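Local coordinates for glycoside Hydrolase Family 43_12 (Metagenome, PDB 7JVH), which probably hydrolyses glycosidic bonds in arabinose- or xylose-containing plant cell-wall polysaccharides, as other glycoside hydrolases of family 43 do, at residues Y74-S79 against P124-N129; G85-H90 against I100-D105; Y136-E141 against N149-T154. All blocks are in the same frame, centred on the assembly; numbering follows the deposited sequence.

Interaction 1. Residues Y74-S79 against P124-N129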
# COMPACT_ATOMS: atom_id res chain seq x y z
N TYR A 74 -13.70 1.74 9.25
CA TYR A 74 -13.07 2.13 7.98
C TYR A 74 -11.56 2.14 8.15
O TYR A 74 -11.05 2.60 9.17
CB TYR A 74 -13.59 3.48 7.50
CG TYR A 74 -15.09 3.51 7.26
CD1 TYR A 74 -15.96 3.80 8.29
CD2 TYR A 74 -15.62 3.24 6.00
CE1 TYR A 74 -17.33 3.83 8.08
CE2 TYR A 74 -16.98 3.27 5.78
CZ TYR A 74 -17.83 3.56 6.83
OH TYR A 74 -19.18 3.58 6.62
N LEU A 75 -10.86 1.58 7.16
CA LEU A 75 -9.42 1.38 7.24
C LEU A 75 -8.80 1.82 5.93
O LEU A 75 -9.31 1.48 4.86
CB LEU A 75 -9.12 -0.09 7.52
CG LEU A 75 -7.69 -0.62 7.31
CD1 LEU A 75 -6.78 -0.31 8.50
CD2 LEU A 75 -7.76 -2.12 7.02
N VAL A 76 -7.70 2.57 6.01
CA VAL A 76 -7.03 3.13 4.84
C VAL A 76 -5.51 2.98 4.93
O VAL A 76 -4.97 2.76 6.02
CB VAL A 76 -7.42 4.59 4.62
CG1 VAL A 76 -8.92 4.72 4.39
CG2 VAL A 76 -6.98 5.48 5.77
N ASN A 77 -4.85 3.11 3.77
CA ASN A 77 -3.43 2.86 3.59
C ASN A 77 -2.77 3.90 2.64
O ASN A 77 -3.44 4.53 1.81
CB ASN A 77 -3.24 1.46 2.99
CG ASN A 77 -3.86 0.37 3.85
OD1 ASN A 77 -4.99 -0.10 3.59
ND2 ASN A 77 -3.13 -0.04 4.87
N SER A 78 -1.45 4.06 2.79
CA SER A 78 -0.64 4.84 1.87
C SER A 78 -0.52 4.09 0.55
O SER A 78 -0.71 2.88 0.50
CB SER A 78 0.74 5.12 2.46
OG SER A 78 1.36 3.96 2.96
N SER A 79 -0.22 4.83 -0.54
CA SER A 79 -0.20 4.28 -1.88
C SER A 79 0.82 4.89 -2.84
O SER A 79 0.99 4.39 -3.97
CB SER A 79 -1.60 4.36 -2.51
OG SER A 79 -2.16 5.65 -2.39
N PRO A 124 -1.51 7.78 5.57
CA PRO A 124 -2.84 8.35 5.78
C PRO A 124 -3.28 8.27 7.25
O PRO A 124 -2.82 7.38 7.97
CB PRO A 124 -3.72 7.42 4.94
CG PRO A 124 -3.06 6.11 5.03
CD PRO A 124 -1.58 6.39 5.08
N ALA A 125 -4.13 9.21 7.67
CA ALA A 125 -4.87 9.13 8.92
C ALA A 125 -6.34 9.46 8.69
O ALA A 125 -6.68 10.59 8.36
CB ALA A 125 -4.25 10.05 9.97
N ILE A 126 -7.21 8.45 8.84
CA ILE A 126 -8.67 8.63 8.72
C ILE A 126 -9.28 8.83 10.12
O ILE A 126 -8.74 8.36 11.10
CB ILE A 126 -9.32 7.44 7.95
CG1 ILE A 126 -10.76 7.79 7.55
CG2 ILE A 126 -9.30 6.16 8.77
CD1 ILE A 126 -11.48 6.70 6.79
N HIS A 127 -10.38 9.58 10.19
CA HIS A 127 -11.00 9.96 11.45
C HIS A 127 -12.47 10.18 11.24
O HIS A 127 -12.89 10.58 10.17
CB HIS A 127 -10.40 11.27 11.97
CG HIS A 127 -8.94 11.19 12.26
ND1 HIS A 127 -8.47 10.81 13.49
CD2 HIS A 127 -7.84 11.50 11.51
CE1 HIS A 127 -7.14 10.83 13.48
NE2 HIS A 127 -6.74 11.27 12.30
N TYR A 128 -13.25 9.95 12.30
CA TYR A 128 -14.65 10.33 12.34
C TYR A 128 -14.87 11.30 13.49
O TYR A 128 -14.60 10.97 14.64
CB TYR A 128 -15.58 9.13 12.48
CG TYR A 128 -17.01 9.54 12.71
CD1 TYR A 128 -17.79 9.99 11.65
CD2 TYR A 128 -17.57 9.51 13.98
CE1 TYR A 128 -19.10 10.39 11.86
CE2 TYR A 128 -18.88 9.91 14.19
CZ TYR A 128 -19.64 10.35 13.13
OH TYR A 128 -20.93 10.73 13.33
N ASN A 129 -15.36 12.49 13.15
CA ASN A 129 -15.72 13.50 14.12
C ASN A 129 -17.20 13.37 14.44
O ASN A 129 -18.07 13.72 13.63
CB ASN A 129 -15.40 14.89 13.56
CG ASN A 129 -15.68 16.00 14.56
OD1 ASN A 129 -16.15 15.76 15.67
ND2 ASN A 129 -15.38 17.22 14.16

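Interaction 2. Residues G85-H90 against I100-D105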
# COMPACT_ATOMS: atom_id res chain seq x y z
N GLY A 85 -5.46 6.41 -5.37
CA GLY A 85 -4.66 6.31 -4.17
C GLY A 85 -5.51 6.15 -2.93
O GLY A 85 -6.69 6.46 -2.95
N VAL A 86 -4.88 5.65 -1.86
CA VAL A 86 -5.50 5.44 -0.55
C VAL A 86 -6.73 4.53 -0.65
O VAL A 86 -7.86 5.01 -0.68
CB VAL A 86 -5.86 6.78 0.15
CG1 VAL A 86 -6.35 6.56 1.58
CG2 VAL A 86 -4.66 7.71 0.11
N PRO A 87 -6.54 3.19 -0.68
CA PRO A 87 -7.68 2.28 -0.73
C PRO A 87 -8.38 2.32 0.61
O PRO A 87 -7.70 2.50 1.62
CB PRO A 87 -7.03 0.92 -0.99
CG PRO A 87 -5.65 1.06 -0.44
CD PRO A 87 -5.24 2.50 -0.61
N ILE A 88 -9.71 2.19 0.61
CA ILE A 88 -10.50 2.26 1.83
C ILE A 88 -11.37 1.00 1.99
O ILE A 88 -12.14 0.64 1.09
CB ILE A 88 -11.30 3.57 1.91
CG1 ILE A 88 -12.17 3.60 3.18
CG2 ILE A 88 -12.13 3.80 0.65
CD1 ILE A 88 -12.62 4.99 3.57
N PHE A 89 -11.21 0.33 3.14
CA PHE A 89 -11.91 -0.91 3.45
C PHE A 89 -12.94 -0.69 4.55
O PHE A 89 -12.70 0.09 5.47
CB PHE A 89 -10.90 -1.98 3.87
CG PHE A 89 -9.86 -2.28 2.82
CD1 PHE A 89 -8.67 -1.56 2.79
CD2 PHE A 89 -10.07 -3.25 1.84
CE1 PHE A 89 -7.70 -1.82 1.83
CE2 PHE A 89 -9.12 -3.51 0.87
CZ PHE A 89 -7.93 -2.79 0.87
N HIS A 90 -14.08 -1.36 4.43
CA HIS A 90 -15.17 -1.31 5.43
C HIS A 90 -15.42 -2.69 6.04
O HIS A 90 -15.34 -3.69 5.35
CB HIS A 90 -16.45 -0.74 4.80
CG HIS A 90 -17.70 -1.01 5.57
ND1 HIS A 90 -18.51 -2.10 5.32
CD2 HIS A 90 -18.29 -0.33 6.59
CE1 HIS A 90 -19.54 -2.08 6.16
NE2 HIS A 90 -19.43 -1.01 6.93
N ILE A 100 -14.41 -0.55 -0.38
CA ILE A 100 -15.51 0.30 -0.84
C ILE A 100 -15.06 1.34 -1.86
O ILE A 100 -15.89 2.03 -2.46
CB ILE A 100 -16.25 0.99 0.33
CG1 ILE A 100 -15.34 1.97 1.07
CG2 ILE A 100 -16.78 -0.07 1.30
CD1 ILE A 100 -16.05 2.73 2.18
N GLY A 101 -13.75 1.44 -2.06
CA GLY A 101 -13.17 2.27 -3.10
C GLY A 101 -11.76 2.71 -2.76
O GLY A 101 -11.02 2.02 -2.05
N ASN A 102 -11.39 3.88 -3.29
CA ASN A 102 -10.12 4.52 -3.01
C ASN A 102 -10.44 6.00 -2.77
O ASN A 102 -11.12 6.61 -3.59
CB ASN A 102 -9.15 4.33 -4.19
CG ASN A 102 -8.82 2.87 -4.45
OD1 ASN A 102 -7.78 2.37 -4.00
ND2 ASN A 102 -9.70 2.16 -5.18
N VAL A 103 -9.97 6.55 -1.64
CA VAL A 103 -10.39 7.88 -1.20
C VAL A 103 -10.00 8.97 -2.19
O VAL A 103 -10.80 9.87 -2.48
CB VAL A 103 -9.89 8.22 0.24
CG1 VAL A 103 -10.23 9.65 0.62
CG2 VAL A 103 -10.47 7.23 1.24
N LEU A 104 -8.78 8.89 -2.72
CA LEU A 104 -8.29 9.83 -3.72
C LEU A 104 -8.40 9.18 -5.10
O LEU A 104 -7.46 8.54 -5.57
CB LEU A 104 -6.84 10.26 -3.42
CG LEU A 104 -6.56 10.78 -2.00
CD1 LEU A 104 -5.12 11.22 -1.85
CD2 LEU A 104 -7.48 11.92 -1.61
N ASP A 105 -9.57 9.35 -5.73
CA ASP A 105 -9.88 8.73 -7.02
C ASP A 105 -10.19 9.70 -8.17
O ASP A 105 -10.51 9.26 -9.28
CB ASP A 105 -11.03 7.72 -6.84
CG ASP A 105 -12.31 8.35 -6.30
OD1 ASP A 105 -12.32 9.55 -5.98
OD2 ASP A 105 -13.32 7.63 -6.20

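Interaction 3. Residues Y136-E141 against N149-T154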
# COMPACT_ATOMS: atom_id res chain seq x y z
N TYR A 136 -12.83 12.53 7.83
CA TYR A 136 -11.61 13.25 7.48
C TYR A 136 -10.55 12.24 7.04
O TYR A 136 -10.26 11.29 7.76
CB TYR A 136 -11.09 14.02 8.70
CG TYR A 136 -11.93 15.21 9.10
CD1 TYR A 136 -13.00 15.07 10.00
CD2 TYR A 136 -11.65 16.47 8.61
CE1 TYR A 136 -13.76 16.16 10.37
CE2 TYR A 136 -12.40 17.58 8.98
CZ TYR A 136 -13.46 17.42 9.86
OH TYR A 136 -14.22 18.50 10.24
N MSE A 137 -9.97 12.46 5.86
CA MSE A 137 -8.79 11.73 5.43
C MSE A 137 -7.66 12.74 5.25
O MSE A 137 -7.70 13.56 4.33
CB MSE A 137 -9.07 10.96 4.14
CG MSE A 137 -8.13 9.81 3.88
SE MSE A 137 -6.33 10.42 3.43
CE MSE A 137 -5.38 9.94 5.01
N ILE A 138 -6.66 12.68 6.14
CA ILE A 138 -5.56 13.63 6.14
C ILE A 138 -4.21 12.93 5.88
O ILE A 138 -3.89 11.93 6.51
CB ILE A 138 -5.52 14.45 7.46
CG1 ILE A 138 -4.55 15.61 7.36
CG2 ILE A 138 -5.16 13.57 8.65
CD1 ILE A 138 -4.57 16.53 8.57
N THR A 139 -3.41 13.51 4.99
CA THR A 139 -2.15 12.92 4.54
C THR A 139 -1.18 13.97 3.97
O THR A 139 -1.50 15.15 3.90
CB THR A 139 -2.44 11.84 3.48
OG1 THR A 139 -1.24 11.13 3.17
CG2 THR A 139 -3.01 12.45 2.22
N THR A 140 0.01 13.50 3.57
CA THR A 140 0.98 14.30 2.83
C THR A 140 1.04 13.79 1.39
O THR A 140 1.25 12.59 1.15
CB THR A 140 2.38 14.22 3.45
OG1 THR A 140 2.30 14.40 4.87
CG2 THR A 140 3.28 15.30 2.91
N GLU A 141 0.84 14.70 0.44
CA GLU A 141 0.81 14.38 -0.98
C GLU A 141 2.01 15.06 -1.66
O GLU A 141 1.92 16.20 -2.05
CB GLU A 141 -0.52 14.84 -1.59
CG GLU A 141 -0.59 14.78 -3.13
CD GLU A 141 -1.99 14.86 -3.67
OE1 GLU A 141 -2.62 13.82 -3.80
OE2 GLU A 141 -2.47 15.97 -3.96
N ASN A 149 1.05 18.61 2.84
CA ASN A 149 0.02 18.20 3.78
C ASN A 149 -1.36 18.72 3.39
O ASN A 149 -1.52 19.89 3.03
CB ASN A 149 0.44 18.70 5.17
CG ASN A 149 1.53 17.85 5.77
OD1 ASN A 149 1.44 16.61 5.75
ND2 ASN A 149 2.55 18.50 6.35
N MSE A 150 -2.35 17.82 3.44
CA MSE A 150 -3.67 18.12 2.92
C MSE A 150 -4.70 17.19 3.56
O MSE A 150 -4.36 16.10 4.01
CB MSE A 150 -3.70 17.95 1.40
CG MSE A 150 -3.45 16.53 0.92
SE MSE A 150 -5.14 15.54 0.75
CE MSE A 150 -5.18 14.81 -1.08
N VAL A 151 -5.96 17.64 3.56
CA VAL A 151 -7.06 16.86 4.11
C VAL A 151 -8.26 16.88 3.15
O VAL A 151 -8.52 17.88 2.48
CB VAL A 151 -7.47 17.36 5.52
CG1 VAL A 151 -7.98 18.78 5.49
CG2 VAL A 151 -8.50 16.44 6.16
N VAL A 152 -8.97 15.74 3.07
CA VAL A 152 -10.24 15.63 2.35
C VAL A 152 -11.34 15.14 3.30
O VAL A 152 -11.06 14.48 4.30
CB VAL A 152 -10.13 14.68 1.13
CG1 VAL A 152 -9.06 15.15 0.15
CG2 VAL A 152 -9.83 13.27 1.56
N LYS A 153 -12.59 15.49 2.98
CA LYS A 153 -13.73 15.29 3.86
C LYS A 153 -14.91 14.64 3.15
O LYS A 153 -15.03 14.73 1.94
CB LYS A 153 -14.19 16.62 4.45
CG LYS A 153 -13.12 17.35 5.22
CD LYS A 153 -13.68 18.40 6.16
CE LYS A 153 -14.39 19.53 5.47
NZ LYS A 153 -14.92 20.45 6.50
N THR A 154 -15.79 14.03 3.94
CA THR A 154 -17.04 13.44 3.46
C THR A 154 -18.01 13.17 4.60
O THR A 154 -17.60 12.97 5.74
CB THR A 154 -16.80 12.13 2.69
OG1 THR A 154 -18.04 11.69 2.12
CG2 THR A 154 -16.26 11.04 3.60

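Interaction 1. Residues Y74-S79 against P124-N129
The side-chain nitrogen ND2 of Asn77 is gripped by two oxygens, Thr336 OG1 and the carbonyl O of Pro62, while the backbone of the same residue offers Pro124 a surface to lean on. The amide thus points away from Pro124, whose ring lies over the peptide link from Asn77 to Ser78: Pro124 CG lies 3.3 Å from Asn77 C, and Pro124 CD comes equally near to Ser78 N. Ser78 turns its hydroxyl to Asp63 OD2, and its side chain is about 5 Å from a bound glycerol. Further along, the contact is wholly apolar. Val76 CG2 fits between the two residues opposite, 3.9 Å from Pro124 CB and 3.8 Å from Ile126 CB. The Val76 and Ile126 side chains cross at about a right angle. Ile126 is fully extended, with CG1 trans to the backbone N (chi1 -167°) and chi2 at 179°, which carries its CD1 past Val76 CG1 to within 3.9 Å of Tyr74 CB. The tyrosine ring leads away from this strand and meets Phe135 edge-to-face. No hydrogen bond joins the two segments, though Ser65 OG, also of the first sheet, bonds to Ile126 N. Strand 72-76 and the loop after it pack on strand 120-129 of the next four-stranded sheet, the face-to-face meeting of successive blades that characterises the five-bladed beta-propeller of family 43.

Interaction 2. Residues G85-H90 against I100-D105
The imidazole of His90 receives the CG2 methyl of Ile100 obliquely, this methyl lying 3.6 Å from His90 CB, and meets the ring of Tyr74 with the planes about 50° apart. Its NE2 is bonded to Asp72 OD1, which would help to hold the ring's rotation. The other flat group, the amide of Asn102, turns OD1 to Pro87, 3.3 Å from Pro87 CA. Between these ends the backbones run antiparallel. Ile88 both gives and takes: its N binds Gly101 O at 3.0 Å, the donor lying above the carbonyl plane, and its O accepts Ile100 N. Beyond Pro87 the chains turn their corners, yet the ladder persists, with Val86 O taking Val103 N at 2.8 Å and Gly85 exchanging two bonds with Leu104. The apolar residues gather on one side. Ile88 CG2 lies 3.7 Å from Ile100 CG1, and Ile88 CB is 3.8 Å from Val103 CG2. With CG1 opposite the backbone N (chi1 -174°), Val86 sends one branch to each of two residues, CG1 facing Val103 and CG2 reaching to 4.0 Å from Leu104 CD1. Strand 98-102 is the outermost of its sheet, strand 72-76 flanks 85-91 on its other edge, and the apolar side rests on the next sheet, where Ile121 and Ile126 of strand 120-129 and Met150 and Val152 of strand 148-154 receive it.

Interaction 3. Residues Y136-E141 against N149-T154
Met150, a selenomethionine, reaches across to Thr139 and Glu141 with CG, SE and CE. From CB, chi1 of 64° places CG between the backbone N and the carbonyl carbon, 3.8 Å from Thr139 O. The chain then bends, and SE runs alongside the threonine side chain, 4.0 Å from Thr139 CG2. At the tip, CE lies 3.9 Å from Glu141 OE1 and also touches Leu104, just past the corner that ends strand 98-102. Beneath this side chain the backbone pairs tightly: Thr139 N and Met150 O form a nearly straight bond of 2.9 Å, and Met150 N returns one to Thr139 O. Met137 and Val152 exchange a second such pair, with Met137 CB and Val152 CG2 only 3.5 Å apart on the same face. The unit is an antiparallel beta hairpin, forming the two middle strands of a four-stranded propeller blade. On the opposite face, Tyr136 and Lys153 lie side by side and point the same way. The lysine's methylenes lie obliquely to the ring, with Lys153 CG 3.8 Å from Tyr136 CE2, while Val151 CG2 sits in the ring plane at its edge. Their polar ends part company, Lys153 NZ forming a salt bridge with Asp214 and Tyr136 OH bonding to Asn132. At the far end of this face, Thr140 OG1 donates to Asn149 OD1, though the modelled 2.5 Å is shorter than such a bond should be and is doubtful. Asn149 ND2 is bonded to the carbonyls of Phe169 and Gly171, which supports the amide being turned with its oxygen to the threonine.

In the fold
All three interactions lie in the family 43 part of the chain, in two successive blades of the propeller. Interaction 2 centres on a hairpin of the first sheet and runs on past the corners at Val86 and Val103; interaction 3 is a hairpin of the second, and interaction 1 bridges the two. Along the chain, the hairpin of 85-90 and 100-105 falls between the two segments of interaction 1, and interaction 3 follows. The centre of interaction 1 is about 9 Å from each of the others, which are about 12 Å apart. Strands 72-76 and 85-91 are sheet neighbours, as are 120-129 and 134-142. Hydrogen bonds build these two blades and, at interaction 1, mainly apolar side chains join them.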